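PDB 4WOD: taurocyamine kinase from Schistosoma mansoni, which reversibly transfers a phosphate group between ATP and taurocyamine, a guanidino compound, using magnesium and a chain that carries two kinase repeats in tandem. Local coordinates for residues A152-S157 / E249-L254; K283-L287 / L348-Q353; P291-E295 / L555-G559; L369-A373 / I395-D399; D544-F548 / K576-V582. The protein carries 4 engineered substitutions. One frame throughout, in Å; residues are numbered along the deposited sequence.

Contact 1. Residues A152-S157 / E249-L254; sequences ALHNLS and ELSKSL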
# COMPACT_ATOMS: atom_id res chain seq x y z
N ALA A 152 36.42 4.32 26.02
CA ALA A 152 36.67 4.20 24.59
C ALA A 152 36.34 5.51 23.86
O ALA A 152 37.06 5.92 22.95
CB ALA A 152 35.87 3.04 23.98
N LEU A 153 35.25 6.16 24.26
CA LEU A 153 34.86 7.41 23.62
C LEU A 153 35.83 8.52 23.97
O LEU A 153 36.09 9.41 23.16
CB LEU A 153 33.44 7.82 24.03
CG LEU A 153 32.26 7.02 23.46
CD1 LEU A 153 30.95 7.60 23.95
CD2 LEU A 153 32.33 7.04 21.95
N HIS A 154 36.37 8.49 25.19
CA HIS A 154 37.30 9.52 25.62
C HIS A 154 38.59 9.46 24.82
O HIS A 154 39.37 10.41 24.80
CB HIS A 154 37.61 9.38 27.12
CG HIS A 154 38.13 10.64 27.74
ND1 HIS A 154 38.92 11.54 27.06
CD2 HIS A 154 37.94 11.16 28.98
CE1 HIS A 154 39.21 12.55 27.86
NE2 HIS A 154 38.63 12.35 29.03
N ASN A 155 38.81 8.33 24.15
CA ASN A 155 40.04 8.11 23.41
C ASN A 155 39.92 8.36 21.90
O ASN A 155 40.86 8.11 21.15
CB ASN A 155 40.55 6.69 23.68
CG ASN A 155 41.04 6.51 25.11
OD1 ASN A 155 41.51 7.46 25.74
ND2 ASN A 155 40.93 5.29 25.64
N LEU A 156 38.77 8.86 21.45
CA LEU A 156 38.64 9.29 20.06
C LEU A 156 39.38 10.61 19.87
O LEU A 156 39.32 11.49 20.74
CB LEU A 156 37.17 9.46 19.66
CG LEU A 156 36.25 8.24 19.62
CD1 LEU A 156 34.81 8.73 19.60
CD2 LEU A 156 36.51 7.36 18.41
N SER A 157 40.06 10.76 18.74
CA SER A 157 40.88 11.96 18.52
C SER A 157 40.13 13.09 17.85
O SER A 157 38.91 13.04 17.69
CB SER A 157 42.13 11.62 17.69
OG SER A 157 43.09 10.88 18.43
N GLU A 249 37.45 3.29 14.70
CA GLU A 249 38.32 3.64 15.82
C GLU A 249 37.84 2.95 17.12
O GLU A 249 38.65 2.36 17.83
CB GLU A 249 38.39 5.16 16.00
CG GLU A 249 39.05 5.88 14.81
CD GLU A 249 39.53 7.30 15.12
OE1 GLU A 249 39.06 7.92 16.10
OE2 GLU A 249 40.39 7.82 14.36
N LEU A 250 36.55 3.01 17.40
CA LEU A 250 36.00 2.43 18.62
C LEU A 250 36.25 0.92 18.68
O LEU A 250 36.51 0.37 19.75
CB LEU A 250 34.50 2.73 18.74
CG LEU A 250 34.16 4.18 19.14
CD1 LEU A 250 32.65 4.46 19.17
CD2 LEU A 250 34.81 4.57 20.46
N SER A 251 36.17 0.26 17.52
CA SER A 251 36.44 -1.17 17.38
C SER A 251 37.80 -1.59 17.92
O SER A 251 37.99 -2.73 18.30
CB SER A 251 36.36 -1.59 15.90
OG SER A 251 35.01 -1.61 15.49
N LYS A 252 38.75 -0.67 17.93
CA LYS A 252 40.07 -1.01 18.45
C LYS A 252 40.02 -1.21 19.96
O LYS A 252 40.88 -1.89 20.53
CB LYS A 252 41.09 0.06 18.08
CG LYS A 252 41.25 0.27 16.60
CD LYS A 252 42.25 1.37 16.31
CE LYS A 252 42.21 1.78 14.85
NZ LYS A 252 43.03 2.98 14.59
N SER A 253 39.01 -0.62 20.60
CA SER A 253 38.89 -0.64 22.06
C SER A 253 37.82 -1.60 22.55
O SER A 253 37.92 -2.14 23.64
CB SER A 253 38.56 0.76 22.60
OG SER A 253 39.55 1.69 22.23
N LEU A 254 36.78 -1.76 21.75
CA LEU A 254 35.62 -2.55 22.18
C LEU A 254 35.45 -3.73 21.25
O LEU A 254 35.58 -3.61 20.03
CB LEU A 254 34.35 -1.69 22.19
CG LEU A 254 34.40 -0.39 22.99
CD1 LEU A 254 33.30 0.60 22.58
CD2 LEU A 254 34.28 -0.70 24.47

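Contact 2. Residues K283-L287 / L348-Q353; sequences KIPML and LEVMLQ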
# COMPACT_ATOMS: atom_id res chain seq x y z
N LYS A 283 11.51 17.32 2.00
CA LYS A 283 10.20 17.87 1.61
C LYS A 283 9.72 17.27 0.29
O LYS A 283 10.13 17.70 -0.79
CB LYS A 283 10.26 19.40 1.47
CG LYS A 283 10.63 20.15 2.74
CD LYS A 283 11.36 21.44 2.39
CE LYS A 283 12.60 21.67 3.25
NZ LYS A 283 13.61 22.57 2.59
N ILE A 284 8.82 16.30 0.38
CA ILE A 284 8.27 15.64 -0.80
C ILE A 284 6.73 15.55 -0.77
O ILE A 284 6.16 14.46 -0.93
CB ILE A 284 8.87 14.22 -0.95
CG1 ILE A 284 8.59 13.39 0.31
CG2 ILE A 284 10.39 14.31 -1.16
CD1 ILE A 284 8.73 11.91 0.11
N PRO A 285 6.05 16.69 -0.60
CA PRO A 285 4.58 16.67 -0.46
C PRO A 285 3.84 16.07 -1.66
O PRO A 285 2.82 15.41 -1.47
CB PRO A 285 4.22 18.16 -0.31
CG PRO A 285 5.32 18.87 -1.03
CD PRO A 285 6.56 18.08 -0.68
N MET A 286 4.33 16.27 -2.88
CA MET A 286 3.57 15.82 -4.03
C MET A 286 3.75 14.33 -4.21
O MET A 286 2.79 13.62 -4.48
CB MET A 286 3.98 16.58 -5.30
CG MET A 286 2.90 16.59 -6.36
SD MET A 286 2.99 18.04 -7.43
CE MET A 286 2.22 19.27 -6.39
N LEU A 287 4.98 13.85 -4.02
CA LEU A 287 5.26 12.42 -4.07
C LEU A 287 4.51 11.67 -2.97
O LEU A 287 3.96 10.59 -3.21
CB LEU A 287 6.77 12.17 -3.95
CG LEU A 287 7.32 10.76 -3.70
CD1 LEU A 287 7.02 9.79 -4.85
CD2 LEU A 287 8.83 10.88 -3.47
N LEU A 348 12.01 12.47 -8.68
CA LEU A 348 10.60 12.29 -9.01
C LEU A 348 9.73 13.40 -8.40
O LEU A 348 8.76 13.85 -9.04
CB LEU A 348 10.12 10.91 -8.55
CG LEU A 348 8.74 10.47 -9.06
CD1 LEU A 348 8.66 10.63 -10.57
CD2 LEU A 348 8.49 9.02 -8.67
N GLU A 349 10.06 13.87 -7.20
CA GLU A 349 9.31 14.99 -6.62
C GLU A 349 9.47 16.22 -7.52
O GLU A 349 8.50 16.94 -7.80
CB GLU A 349 9.79 15.30 -5.21
CG GLU A 349 9.22 16.59 -4.64
CD GLU A 349 7.75 16.48 -4.22
OE1 GLU A 349 7.24 15.34 -4.13
OE2 GLU A 349 7.12 17.53 -3.97
N VAL A 350 10.69 16.45 -7.97
CA VAL A 350 10.97 17.59 -8.84
C VAL A 350 10.16 17.49 -10.13
O VAL A 350 9.55 18.47 -10.57
CB VAL A 350 12.47 17.70 -9.15
CG1 VAL A 350 12.72 18.68 -10.30
CG2 VAL A 350 13.22 18.13 -7.91
N MET A 351 10.12 16.29 -10.72
CA MET A 351 9.35 16.07 -11.94
C MET A 351 7.87 16.32 -11.70
O MET A 351 7.21 16.97 -12.50
CB MET A 351 9.57 14.66 -12.48
CG MET A 351 10.94 14.42 -13.10
SD MET A 351 11.20 12.72 -13.65
CE MET A 351 11.93 12.00 -12.20
N LEU A 352 7.36 15.80 -10.59
CA LEU A 352 5.96 16.04 -10.24
C LEU A 352 5.65 17.52 -10.11
O LEU A 352 4.64 18.00 -10.63
CB LEU A 352 5.59 15.33 -8.94
CG LEU A 352 5.55 13.80 -8.91
CD1 LEU A 352 5.56 13.31 -7.47
CD2 LEU A 352 4.30 13.23 -9.67
N GLN A 353 6.51 18.24 -9.39
CA GLN A 353 6.30 19.65 -9.16
C GLN A 353 6.23 20.39 -10.49
O GLN A 353 5.36 21.23 -10.69
CB GLN A 353 7.40 20.24 -8.24
CG GLN A 353 7.30 19.77 -6.78
CD GLN A 353 6.03 20.22 -6.08
OE1 GLN A 353 5.38 21.18 -6.50
NE2 GLN A 353 5.66 19.53 -5.00
O HOH W 1 8.82 19.73 -2.96

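Contact 3. Residues P291-E295 / L555-G559; sequences PNFKE and LRDAG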
# COMPACT_ATOMS: atom_id res chain seq x y z
N PRO A 291 -1.02 7.74 -4.64
CA PRO A 291 -1.74 6.65 -3.97
C PRO A 291 -0.83 5.50 -3.55
O PRO A 291 -1.03 4.92 -2.47
CB PRO A 291 -2.74 6.20 -5.02
CG PRO A 291 -3.01 7.44 -5.81
CD PRO A 291 -1.66 8.12 -5.91
N ASN A 292 0.17 5.20 -4.37
CA ASN A 292 1.12 4.15 -4.07
C ASN A 292 2.50 4.67 -3.62
O ASN A 292 3.52 4.02 -3.89
CB ASN A 292 1.28 3.23 -5.29
CG ASN A 292 1.70 3.99 -6.53
OD1 ASN A 292 1.46 5.19 -6.64
ND2 ASN A 292 2.34 3.29 -7.47
N PHE A 293 2.52 5.82 -2.95
CA PHE A 293 3.74 6.41 -2.35
C PHE A 293 4.62 5.36 -1.66
O PHE A 293 5.78 5.19 -2.01
CB PHE A 293 3.34 7.51 -1.36
CG PHE A 293 4.49 8.04 -0.50
CD1 PHE A 293 5.61 8.60 -1.08
CD2 PHE A 293 4.39 8.02 0.90
CE1 PHE A 293 6.65 9.11 -0.28
CE2 PHE A 293 5.41 8.52 1.69
CZ PHE A 293 6.54 9.07 1.10
N LYS A 294 4.05 4.65 -0.70
CA LYS A 294 4.79 3.59 -0.00
C LYS A 294 5.41 2.56 -0.96
O LYS A 294 6.59 2.20 -0.81
CB LYS A 294 3.89 2.87 1.00
CG LYS A 294 3.35 3.77 2.11
CD LYS A 294 4.46 4.23 3.04
CE LYS A 294 3.96 5.15 4.16
NZ LYS A 294 3.04 4.48 5.12
N GLU A 295 4.64 2.10 -1.94
CA GLU A 295 5.12 1.07 -2.84
C GLU A 295 6.24 1.64 -3.70
O GLU A 295 7.23 0.96 -3.97
CB GLU A 295 3.99 0.52 -3.72
CG GLU A 295 2.93 -0.31 -2.95
CD GLU A 295 2.05 0.53 -2.00
OE1 GLU A 295 2.01 1.78 -2.13
OE2 GLU A 295 1.41 -0.06 -1.09
N LEU A 555 -7.17 0.02 -9.42
CA LEU A 555 -7.99 1.19 -9.12
C LEU A 555 -7.20 2.19 -8.28
O LEU A 555 -7.24 3.40 -8.55
CB LEU A 555 -9.29 0.78 -8.40
CG LEU A 555 -10.34 1.88 -8.21
CD1 LEU A 555 -10.49 2.71 -9.46
CD2 LEU A 555 -11.70 1.29 -7.80
N ARG A 556 -6.47 1.69 -7.28
CA ARG A 556 -5.67 2.55 -6.41
C ARG A 556 -4.72 3.44 -7.22
O ARG A 556 -4.67 4.63 -7.01
CB ARG A 556 -4.87 1.71 -5.41
CG ARG A 556 -4.07 2.54 -4.39
CD ARG A 556 -2.97 1.68 -3.75
NE ARG A 556 -2.03 1.20 -4.77
CZ ARG A 556 -1.19 0.19 -4.61
NH1 ARG A 556 -1.16 -0.49 -3.47
NH2 ARG A 556 -0.38 -0.16 -5.61
N ASP A 557 -3.98 2.84 -8.13
CA ASP A 557 -2.95 3.60 -8.84
C ASP A 557 -3.54 4.51 -9.94
O ASP A 557 -2.86 5.44 -10.42
CB ASP A 557 -1.92 2.62 -9.41
CG ASP A 557 -1.17 1.88 -8.30
OD1 ASP A 557 -1.21 2.36 -7.16
OD2 ASP A 557 -0.57 0.82 -8.57
N ALA A 558 -4.79 4.27 -10.32
CA ALA A 558 -5.55 5.22 -11.13
C ALA A 558 -6.05 6.39 -10.29
O ALA A 558 -6.49 7.40 -10.83
CB ALA A 558 -6.72 4.52 -11.80
N GLY A 559 -6.01 6.24 -8.96
CA GLY A 559 -6.38 7.32 -8.06
C GLY A 559 -7.76 7.16 -7.45
O GLY A 559 -8.27 8.07 -6.81

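Contact 4. Residues L369-A373 / I395-D399; sequences LTYLA and IKKYD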
# COMPACT_ATOMS: atom_id res chain seq x y z
N LEU A 369 4.34 11.98 -18.45
CA LEU A 369 3.95 10.93 -19.39
C LEU A 369 5.13 10.05 -19.81
O LEU A 369 5.01 8.82 -19.84
CB LEU A 369 3.31 11.56 -20.62
CG LEU A 369 2.93 10.60 -21.75
CD1 LEU A 369 2.01 9.46 -21.23
CD2 LEU A 369 2.27 11.39 -22.87
N THR A 370 6.27 10.65 -20.13
CA THR A 370 7.40 9.83 -20.60
C THR A 370 7.99 8.96 -19.50
O THR A 370 8.58 7.91 -19.79
CB THR A 370 8.53 10.69 -21.19
OG1 THR A 370 8.94 11.66 -20.22
CG2 THR A 370 8.04 11.40 -22.45
N TYR A 371 7.84 9.38 -18.24
CA TYR A 371 8.27 8.55 -17.11
C TYR A 371 7.37 7.32 -16.98
O TYR A 371 7.85 6.19 -16.81
CB TYR A 371 8.25 9.35 -15.80
CG TYR A 371 8.60 8.54 -14.56
CD1 TYR A 371 9.93 8.31 -14.21
CD2 TYR A 371 7.61 8.01 -13.73
CE1 TYR A 371 10.26 7.58 -13.08
CE2 TYR A 371 7.93 7.28 -12.59
CZ TYR A 371 9.26 7.06 -12.27
OH TYR A 371 9.61 6.34 -11.13
N LEU A 372 6.07 7.55 -17.04
CA LEU A 372 5.11 6.46 -16.95
C LEU A 372 5.21 5.53 -18.15
O LEU A 372 4.98 4.33 -18.03
CB LEU A 372 3.67 6.99 -16.83
CG LEU A 372 3.41 7.70 -15.49
CD1 LEU A 372 1.98 8.32 -15.45
CD2 LEU A 372 3.63 6.76 -14.32
N ALA A 373 5.53 6.08 -19.32
CA ALA A 373 5.67 5.26 -20.51
C ALA A 373 6.84 4.27 -20.35
O ALA A 373 6.80 3.16 -20.89
CB ALA A 373 5.88 6.13 -21.74
N ILE A 395 2.72 9.98 -27.93
CA ILE A 395 3.42 10.63 -26.83
C ILE A 395 3.80 12.07 -27.19
O ILE A 395 3.56 13.00 -26.42
CB ILE A 395 4.67 9.83 -26.40
CG1 ILE A 395 4.26 8.50 -25.76
CG2 ILE A 395 5.53 10.65 -25.43
CD1 ILE A 395 5.43 7.56 -25.45
N LYS A 396 4.37 12.25 -28.37
CA LYS A 396 4.80 13.57 -28.83
C LYS A 396 3.63 14.54 -28.95
O LYS A 396 3.72 15.70 -28.57
CB LYS A 396 5.52 13.45 -30.17
CG LYS A 396 5.67 14.76 -30.93
CD LYS A 396 6.36 14.53 -32.28
CE LYS A 396 6.43 15.81 -33.10
NZ LYS A 396 6.83 16.97 -32.25
N LYS A 397 2.52 14.05 -29.50
CA LYS A 397 1.33 14.88 -29.70
C LYS A 397 0.70 15.33 -28.38
O LYS A 397 0.31 16.48 -28.25
CB LYS A 397 0.30 14.12 -30.53
CG LYS A 397 -0.92 14.91 -30.96
CD LYS A 397 -1.85 14.01 -31.77
CE LYS A 397 -3.23 14.60 -31.89
NZ LYS A 397 -3.31 15.72 -32.86
N TYR A 398 0.61 14.42 -27.41
CA TYR A 398 -0.23 14.62 -26.22
C TYR A 398 0.51 14.93 -24.92
O TYR A 398 -0.12 15.27 -23.92
CB TYR A 398 -1.11 13.37 -26.00
CG TYR A 398 -2.26 13.27 -26.97
CD1 TYR A 398 -2.97 14.40 -27.36
CD2 TYR A 398 -2.65 12.04 -27.49
CE1 TYR A 398 -4.04 14.31 -28.24
CE2 TYR A 398 -3.72 11.94 -28.36
CZ TYR A 398 -4.40 13.08 -28.74
OH TYR A 398 -5.46 13.00 -29.62
N ASP A 399 1.83 14.78 -24.92
CA ASP A 399 2.62 15.16 -23.75
C ASP A 399 2.35 16.62 -23.37
O ASP A 399 2.51 17.51 -24.18
CB ASP A 399 4.11 14.94 -24.03
CG ASP A 399 4.92 14.71 -22.77
OD1 ASP A 399 4.38 14.83 -21.64
OD2 ASP A 399 6.13 14.41 -22.90
O HOH W 2 6.68 13.70 -19.99

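Contact 5. Residues D544-F548 / K576-V582; sequences DHFLF and KTFLVWV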
# COMPACT_ATOMS: atom_id res chain seq x y z
N ASP A 544 -23.08 -9.65 3.80
CA ASP A 544 -23.74 -9.90 2.52
C ASP A 544 -22.76 -9.87 1.35
O ASP A 544 -23.18 -9.93 0.21
CB ASP A 544 -24.85 -8.87 2.28
CG ASP A 544 -26.00 -9.01 3.23
OD1 ASP A 544 -26.17 -10.12 3.79
OD2 ASP A 544 -26.75 -8.04 3.43
N HIS A 545 -21.47 -9.75 1.65
CA HIS A 545 -20.45 -9.59 0.61
C HIS A 545 -20.78 -8.38 -0.26
O HIS A 545 -20.53 -8.40 -1.47
CB HIS A 545 -20.31 -10.84 -0.26
CG HIS A 545 -19.95 -12.08 0.51
ND1 HIS A 545 -20.88 -12.81 1.22
CD2 HIS A 545 -18.76 -12.70 0.69
CE1 HIS A 545 -20.28 -13.83 1.80
NE2 HIS A 545 -19.00 -13.79 1.50
N PHE A 546 -21.35 -7.35 0.35
CA PHE A 546 -21.51 -6.07 -0.33
C PHE A 546 -20.33 -5.22 0.12
O PHE A 546 -20.44 -4.43 1.05
CB PHE A 546 -22.84 -5.39 0.02
CG PHE A 546 -24.05 -6.16 -0.42
CD1 PHE A 546 -23.95 -7.18 -1.36
CD2 PHE A 546 -25.31 -5.86 0.10
CE1 PHE A 546 -25.07 -7.89 -1.75
CE2 PHE A 546 -26.43 -6.56 -0.30
CZ PHE A 546 -26.31 -7.58 -1.22
N LEU A 547 -19.20 -5.42 -0.54
CA LEU A 547 -17.96 -4.81 -0.10
C LEU A 547 -17.63 -3.56 -0.90
O LEU A 547 -17.97 -3.44 -2.06
CB LEU A 547 -16.80 -5.81 -0.22
CG LEU A 547 -17.00 -7.16 0.46
CD1 LEU A 547 -15.92 -8.14 0.01
CD2 LEU A 547 -17.02 -7.00 1.97
N PHE A 548 -16.93 -2.64 -0.26
CA PHE A 548 -16.43 -1.48 -0.96
C PHE A 548 -15.17 -1.10 -0.19
O PHE A 548 -15.21 -0.30 0.74
CB PHE A 548 -17.51 -0.39 -1.00
CG PHE A 548 -17.19 0.79 -1.90
CD1 PHE A 548 -15.96 0.89 -2.52
CD2 PHE A 548 -18.15 1.76 -2.15
CE1 PHE A 548 -15.67 1.97 -3.33
CE2 PHE A 548 -17.87 2.83 -2.98
CZ PHE A 548 -16.62 2.93 -3.56
N LYS A 576 -32.63 -6.26 -1.20
CA LYS A 576 -31.27 -6.36 -1.76
C LYS A 576 -31.26 -6.89 -3.19
O LYS A 576 -30.35 -7.61 -3.59
CB LYS A 576 -30.38 -7.23 -0.86
CG LYS A 576 -30.19 -6.63 0.51
CD LYS A 576 -29.57 -7.61 1.49
CE LYS A 576 -29.99 -7.26 2.92
NZ LYS A 576 -29.25 -8.03 3.96
N THR A 577 -32.27 -6.47 -3.96
CA THR A 577 -32.41 -6.87 -5.36
C THR A 577 -32.17 -5.70 -6.29
O THR A 577 -32.13 -5.86 -7.51
CB THR A 577 -33.80 -7.44 -5.64
OG1 THR A 577 -34.79 -6.45 -5.36
CG2 THR A 577 -34.04 -8.68 -4.80
N PHE A 578 -31.98 -4.52 -5.71
CA PHE A 578 -31.60 -3.34 -6.46
C PHE A 578 -30.57 -2.59 -5.62
O PHE A 578 -30.83 -2.26 -4.47
CB PHE A 578 -32.82 -2.45 -6.78
CG PHE A 578 -32.47 -1.23 -7.58
CD1 PHE A 578 -32.23 -1.33 -8.94
CD2 PHE A 578 -32.36 0.01 -6.96
CE1 PHE A 578 -31.88 -0.19 -9.68
CE2 PHE A 578 -32.02 1.15 -7.70
CZ PHE A 578 -31.77 1.04 -9.05
N LEU A 579 -29.38 -2.37 -6.19
CA LEU A 579 -28.28 -1.78 -5.43
C LEU A 579 -27.53 -0.79 -6.30
O LEU A 579 -27.52 -0.94 -7.52
CB LEU A 579 -27.30 -2.86 -4.94
CG LEU A 579 -27.87 -4.20 -4.43
CD1 LEU A 579 -27.95 -5.16 -5.60
CD2 LEU A 579 -27.03 -4.76 -3.29
N VAL A 580 -26.92 0.21 -5.68
CA VAL A 580 -26.09 1.17 -6.40
C VAL A 580 -24.80 1.40 -5.62
O VAL A 580 -24.84 1.70 -4.43
CB VAL A 580 -26.80 2.54 -6.62
CG1 VAL A 580 -25.94 3.43 -7.55
CG2 VAL A 580 -28.21 2.35 -7.22
N TRP A 581 -23.66 1.21 -6.27
CA TRP A 581 -22.38 1.58 -5.66
C TRP A 581 -22.04 3.00 -6.11
O TRP A 581 -22.01 3.28 -7.31
CB TRP A 581 -21.26 0.62 -6.08
CG TRP A 581 -20.97 -0.49 -5.11
CD1 TRP A 581 -19.81 -0.68 -4.41
CD2 TRP A 581 -21.84 -1.57 -4.75
NE1 TRP A 581 -19.91 -1.82 -3.63
CE2 TRP A 581 -21.15 -2.38 -3.82
CE3 TRP A 581 -23.15 -1.92 -5.12
CZ2 TRP A 581 -21.72 -3.52 -3.26
CZ3 TRP A 581 -23.71 -3.07 -4.56
CH2 TRP A 581 -23.00 -3.85 -3.64
N VAL A 582 -21.73 3.88 -5.17
CA VAL A 582 -21.52 5.28 -5.49
C VAL A 582 -20.02 5.60 -5.50
O VAL A 582 -19.32 5.39 -4.50
CB VAL A 582 -22.26 6.20 -4.51
CG1 VAL A 582 -21.99 7.66 -4.83
CG2 VAL A 582 -23.77 5.92 -4.58
O HOH W 3 -28.69 -10.83 4.35

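Contact 1. Residues A152-S157 / E249-L254
Leu250 reaches from the end of helix 236-251 into a pocket formed by Ala152, Leu153 and Leu156, where helix 139-154 runs out. The two helices belong to the catalytic domain of the first kinase repeat, the guanidino-kinase fold in which helices pack against a large antiparallel sheet, and here they meet near their C-terminal ends. Leu250 can be traced outward from CB. Its CB leaves the backbone at an angle to the other segment, and chi1 of -74° sets CG beside the backbone N, which swings the branch across. CG meets the CD2 methyl of Leu156 at 4.0 Å. CD1 touches CD2 of Leu153, at 3.8 Å. The other methyl, CD2, has more neighbours: it lies 3.6 Å from the carbonyl O of Ala152 and also packs against CD2 of both Leu153 and Leu156. The Leu156 side chain stands roughly at a right angle to that of Leu250, so one methyl fits against the branch point rather than running alongside it. Beyond the helix end, Leu254 closes over Ala152, whose CB lies 3.8 Å from Leu254 CD1 and equally far from Ser253 CB. The backbone turn that brings Ser253 and Leu254 there is held at Leu250 O, which accepts from both their N atoms. Behind this cluster, Leu153 rests on Val217 and Ile219 and Leu156 on Phe215, so the helix end is seated on strand 215-219. Glu249 adds a more polar margin; its extended chain crosses Leu156 and leaves OE1 3.5 Å from Leu156 CD2.

Contact 2. Residues K283-L287 / L348-Q353
Glu349, on helix 331-355, turns its carboxylate onto the start of the short helix 285-288 and carries the polar half of this contact. Glu349 OE1 takes the backbone N-H of Leu287, N to O 2.7 Å. Glu349 OE2 accepts from Met286 N at 3.2 Å, and both oxygens use their syn lone pairs. The carboxylate thus receives two backbone N-H groups at the start of this weakly bonded helix, whose amides would probably stabilise its negative charge. The bend at chi2 (75°) turns the group toward them. OE2 has further partners: NE2 of Gln353 donates to it at 2.7 Å, nearly straight at 172°, on the anti side but tilted out of the carboxylate plane, and a water bridges it to Lys283 O. Several bonds therefore fix the carboxylate's rotation.

The van der Waals contacts lie alongside. Leu352 CD1 presses on Leu287 CA at 3.5 Å, while Met286 lays its CG against Leu352 CB. Its sulfur SD sits 3.6 Å from Leu352 O, and CE touches the amide end of Gln353.

Around this joint, Lys283 ends strand 277-283 beside strand 318-323, with Ile284 against Tyr319. Ile284 and Leu287 both pack on Phe293 of helix 293-299, and Leu345 and Leu346 continue the greasy face of helix 331-355.

Contact 3. Residues P291-E295 / L555-G559
The guanidinium of Arg556 has Asn292 and Glu295 over one face and the carboxylate of Asp557 at its edge, in plane. Asn292 CB lies 3.8 Å from Arg556 NH2, and the Glu295 carboxylate, tilted 35° from the guanidinium, hangs over the same face. The Glu295 OE2 to Arg556 NH1 separation of 3.5 Å is a salt bridge of charges alone, since the oxygen stands well out of the plane and no N-H points at it. The edge is gripped far more firmly. Arg556 NE donates to Asp557 OD1 at 2.8 Å, and NH2 reaches both carboxylate oxygens. The bend at chi3 (61°) in Arg556 folds the head back onto its sequence neighbour, and the resulting network of three charged residues spans the junction.

This junction joins the two kinase repeats of the duplicated enzyme: 291-295 leads into helix 293-299 in the first catalytic domain, and 555-559 ends helix 553-558 in the second. Pro291 packs on the helix end, its CB 3.2 Å from Arg556 O and its CG 4.1 Å from Gly559 CA. Gly559 closes the helix as a Schellman motif, its positive phi turning the chain away beside the proline ring. Arg414 ties the sides together from helix 409-418, bonding to Asn292 OD1 through NH2 and to Asp557 O through NH1, while Asn419 ND2 bonds to Asp557 OD2. Asp557 OD1 also touches Asn292 CB, at 3.2 Å.

Contact 4. Residues L369-A373 / I395-D399
Leu369 packs its side chain into the turn where helix 392-398 gives way to Asp399, and this is the close-fitting part of the contact. Its CG stands opposite the backbone N (chi1 176°), which sends CD2 toward the end of the other helix: CD2 lies 3.9 Å from Asp399 CA and 4.2 Å from Ile395 CG2. The CB of the same leucine meets Asp399 OD1 at 3.6 Å. One turn along, Ala373 adds a small apolar touch, with its CB 4.0 Å from the CD1 methyl at the end of Ile395. The two branches of Ile395 are thus shared out, CD1 going to Ala373 and CG2 to Leu369 and Thr370.

Toward solvent the contact thins out and turns polar. Thr370 is exposed, and its CG2 methyl touches both Ile395 CG2 and Asp399 OD2, the threonine crossing the aspartate roughly at a right angle. A water fills in there, donating to Asp399 OD2 at 3.0 Å and accepting from Thr370 N at 3.1 Å, so it links the carboxylate to the backbone of the first turn of helix 369-376. The other oxygen, OD1, bonds to the hydroxyl of Tyr355.

Both segments belong to the N-terminal domain of the second repeat, an all-helical part of the fold. Leu369 also lies on Leu409 and Ile413 of helix 409-418. Tyr355, at the end of helix 331-355, links the pair to the first repeat, and Tyr398 turns away to meet Phe436 edge-to-face and bond to Asp438 N, just before and within helix 437-448.

Contact 5. Residues D544-F548 / K576-V582
The loop 544-548 runs almost parallel to 576-582, end-to-end directions 4° apart, but the backbones stay well separated, Phe548 CA lying 8.2 Å from Trp581 CA, so side chains bridge the gap. At one end Lys576 NZ binds Asp544 OD2 in a salt bridge of 2.6 Å, and a water joins NZ to OD1 of the same carboxylate. Next comes the Phe546 ring, sandwiched: Asp544 CB lies over the centre of one face, and Leu579 CD2 makes a CH-pi contact with the other, 3.7 Å from the centroid. Lys576 CG sits at the ring's edge. Trp581 then pins the loop with its indole N-H: NE1 donates to Leu547 O at 3.0 Å; the oxygen lies close to the indole plane, whereas NE1 stands 39° out of the carbonyl plane. Phe548 slides past the indole with planes 41° apart, and its edge carbon CE2 meets Val582 O at 3.3 Å.

His545, predicted to bind ATP, lies between the tethered residues, and the Schellman motif around it ends helix 535-543. Strand 578-582 is held between strands 569-573 and 588-595 of the antiparallel sheet. Trp581 makes a cation-pi contact with Arg589, another predicted ATP-binding residue on strand 588-595, and Phe548 packs on Ile570 of strand 569-573.

Contacts 2, 3 and 4 cluster where the two repeats meet, while contacts 1 and 5 lie on opposite sides of the chain's centre, about 67 Å apart between centres. Contacts 2 and 3 touch directly, Leu287 O lying 3.3 Å from Phe293 CD1. Contact 2 meets contact 4 where Leu348 CD2 lies 3.8 Å from Tyr371 OH. Contact 3 joins the repeats and comes within about 6 Å of contact 5 at the nearest atoms. Only contact 5 contains a predicted ATP-binding residue, His545; in the first repeat, Leu250 of contact 1 is about 10 Å from Arg226, side chain to side chain. The bound arginine occupies the first repeat's pocket, which includes Glu222 and Cys268.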